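Local coordinates for putative cell adhesion protein (PDB 4GPV) that probably serves as a FimA-like fimbrial subunit that assembles into pili and takes part in cell adhesion, at residues I21-D26 against N48-F53. Sequence-based numbering, arbitrary orientation.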
loop_
_atom_site.group_PDB
_atom_site.type_symbol
_atom_site.label_atom_id
_atom_site.label_comp_id
_atom_site.label_asym_id
_atom_site.label_seq_id
_atom_site.Cartn_x
_atom_site.Cartn_y
_atom_site.Cartn_z
ATOM N N ILE A 21 15.587 3.557 22.633
ATOM C CA ILE A 21 15.128 3.115 21.323
ATOM C C ILE A 21 15.369 4.241 20.354
ATOM O O ILE A 21 15.019 5.388 20.649
ATOM C CB ILE A 21 13.637 2.656 21.317
ATOM C CG1 ILE A 21 13.259 1.762 22.537
ATOM C CG2 ILE A 21 13.230 2.017 19.945
ATOM C CD1 ILE A 21 13.794 0.277 22.564
ATOM N N LYS A 22 16.019 3.927 19.241
ATOM C CA LYS A 22 16.283 4.862 18.145
ATOM C C LYS A 22 15.553 4.366 16.901
ATOM O O LYS A 22 15.654 3.186 16.561
ATOM C CB LYS A 22 17.790 4.998 17.844
ATOM C CG LYS A 22 18.603 5.782 18.865
ATOM C CD LYS A 22 20.059 5.863 18.394
ATOM C CE LYS A 22 20.964 6.649 19.312
ATOM N NZ LYS A 22 22.350 6.725 18.772
ATOM N N LEU A 23 14.794 5.243 16.256
ATOM C CA LEU A 23 14.079 4.870 15.033
ATOM C C LEU A 23 14.793 5.420 13.829
ATOM O O LEU A 23 15.274 6.553 13.858
ATOM C CB LEU A 23 12.622 5.343 15.036
ATOM C CG LEU A 23 11.798 5.008 16.291
ATOM C CD1 LEU A 23 10.422 5.618 16.199
ATOM C CD2 LEU A 23 11.728 3.496 16.539
ATOM N N LYS A 24 14.889 4.614 12.767
ATOM C CA LYS A 24 15.561 5.080 11.545
ATOM C C LYS A 24 14.891 4.459 10.350
ATOM O O LYS A 24 13.995 3.624 10.523
ATOM C CB LYS A 24 17.075 4.770 11.579
ATOM C CG LYS A 24 17.447 3.302 11.421
ATOM C CD LYS A 24 18.971 3.088 11.297
ATOM C CE LYS A 24 19.518 3.154 9.884
ATOM N NZ LYS A 24 19.092 1.987 9.062
ATOM N N GLY A 25 15.315 4.867 9.156
ATOM C CA GLY A 25 14.739 4.354 7.927
ATOM C C GLY A 25 15.304 3.018 7.522
ATOM O O GLY A 25 16.113 2.435 8.253
ATOM N N ASP A 26 14.890 2.530 6.324
ATOM C CA ASP A 26 15.356 1.223 5.866
ATOM C C ASP A 26 16.218 1.290 4.576
ATOM O O ASP A 26 16.392 0.277 3.891
ATOM C CB ASP A 26 14.148 0.300 5.650
ATOM C CG ASP A 26 13.157 0.755 4.584
ATOM O OD1 ASP A 26 13.258 1.916 4.124
ATOM O OD2 ASP A 26 12.266 -0.038 4.233
ATOM N N ASN A 48 4.158 10.467 13.080
ATOM C CA ASN A 48 3.227 11.237 13.894
ATOM C C ASN A 48 3.190 10.723 15.334
ATOM O O ASN A 48 3.019 11.497 16.284
ATOM C CB ASN A 48 1.834 11.184 13.293
ATOM C CG ASN A 48 1.816 11.894 11.976
ATOM O OD1 ASN A 48 2.244 13.062 11.885
ATOM N ND2 ASN A 48 1.363 11.208 10.943
ATOM N N ASN A 49 3.299 9.389 15.471
ATOM C CA ASN A 49 3.257 8.668 16.735
ATOM C C ASN A 49 3.746 7.251 16.505
ATOM O O ASN A 49 3.875 6.812 15.341
ATOM C CB ASN A 49 1.831 8.648 17.294
ATOM C CG ASN A 49 0.836 8.107 16.299
ATOM O OD1 ASN A 49 0.837 6.901 15.976
ATOM N ND2 ASN A 49 0.027 9.012 15.745
ATOM N N TYR A 50 4.044 6.540 17.587
ATOM C CA TYR A 50 4.463 5.140 17.428
ATOM C C TYR A 50 4.231 4.377 18.729
ATOM O O TYR A 50 4.021 4.983 19.774
ATOM C CB TYR A 50 5.944 5.042 16.980
ATOM C CG TYR A 50 6.937 5.673 17.941
ATOM C CD1 TYR A 50 7.259 7.021 17.854
ATOM C CD2 TYR A 50 7.544 4.917 18.948
ATOM C CE1 TYR A 50 8.162 7.610 18.742
ATOM C CE2 TYR A 50 8.451 5.496 19.840
ATOM C CZ TYR A 50 8.769 6.841 19.718
ATOM O OH TYR A 50 9.665 7.439 20.567
ATOM N N LEU A 51 4.269 3.059 18.644
ATOM C CA LEU A 51 4.168 2.154 19.783
ATOM C C LEU A 51 5.416 1.290 19.821
ATOM O O LEU A 51 5.868 0.817 18.777
ATOM C CB LEU A 51 2.911 1.249 19.730
ATOM C CG LEU A 51 1.537 1.945 19.607
ATOM C CD1 LEU A 51 0.438 0.929 19.243
ATOM C CD2 LEU A 51 1.172 2.640 20.907
ATOM N N VAL A 52 5.932 1.034 21.010
ATOM C CA VAL A 52 7.079 0.130 21.195
ATOM C C VAL A 52 6.607 -1.022 22.100
ATOM O O VAL A 52 6.109 -0.786 23.210
ATOM C CB VAL A 52 8.380 0.786 21.771
ATOM C CG1 VAL A 52 9.546 -0.215 21.834
ATOM C CG2 VAL A 52 8.793 2.037 20.994
ATOM N N PHE A 53 6.755 -2.251 21.612
ATOM C CA PHE A 53 6.425 -3.460 22.356
ATOM C C PHE A 53 7.716 -4.180 22.693
ATOM O O PHE A 53 8.551 -4.379 21.809
ATOM C CB PHE A 53 5.498 -4.395 21.552
ATOM C CG PHE A 53 4.252 -3.737 21.015
ATOM C CD1 PHE A 53 4.293 -2.989 19.839
ATOM C CD2 PHE A 53 3.034 -3.889 21.666
ATOM C CE1 PHE A 53 3.143 -2.365 19.343
ATOM C CE2 PHE A 53 1.879 -3.261 21.174
ATOM C CZ PHE A 53 1.942 -2.503 20.021
#
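With chi1 at 60°, Tyr50 carries its ring between its own backbone N and carbonyl carbon, while Leu23 sets CG anti to its carbonyl carbon (chi1 -50°), and its extended second torsion carries CD1 on to that ring. The pair is a worked example of how the two layers of a beta-sandwich pack, here in the N-terminal part of a FimA-like fimbrial subunit: strands 18-24 and 50-56 are not hydrogen-bonded neighbours but face each other across the core and meet through side chains, with Leu23 and Tyr50 separated by 9.9 Å between their CA atoms. Leu23 and Tyr50 meet in a CH-pi interaction in which one methyl lies over the centre of the aromatic face. Leu23 CD1 is 3.7 Å from the Tyr50 ring centroid and only 7° off the ring normal, thus touching all six ring carbons almost equally. At the ring's edge, in its plane, sits Val52 CG2 from the same strand, 3.7 Å from Tyr50 CE2. Tyr50 is buried, and its hydroxyl is satisfied by a hydrogen bond between Tyr50 OH and Asn71 OD1. Val88 of strand 83-90 touches both Leu23 and Val52, and Ile76 of strand 73-76 likewise joins Ile21 to Val52. Further along the interface the packing is looser and purely aliphatic: the side chains of Ile21 and Val52 start out toward each other's strand, and their nearest atoms, Ile21 CG1 and Val52 CG1, are 4.3 Å apart.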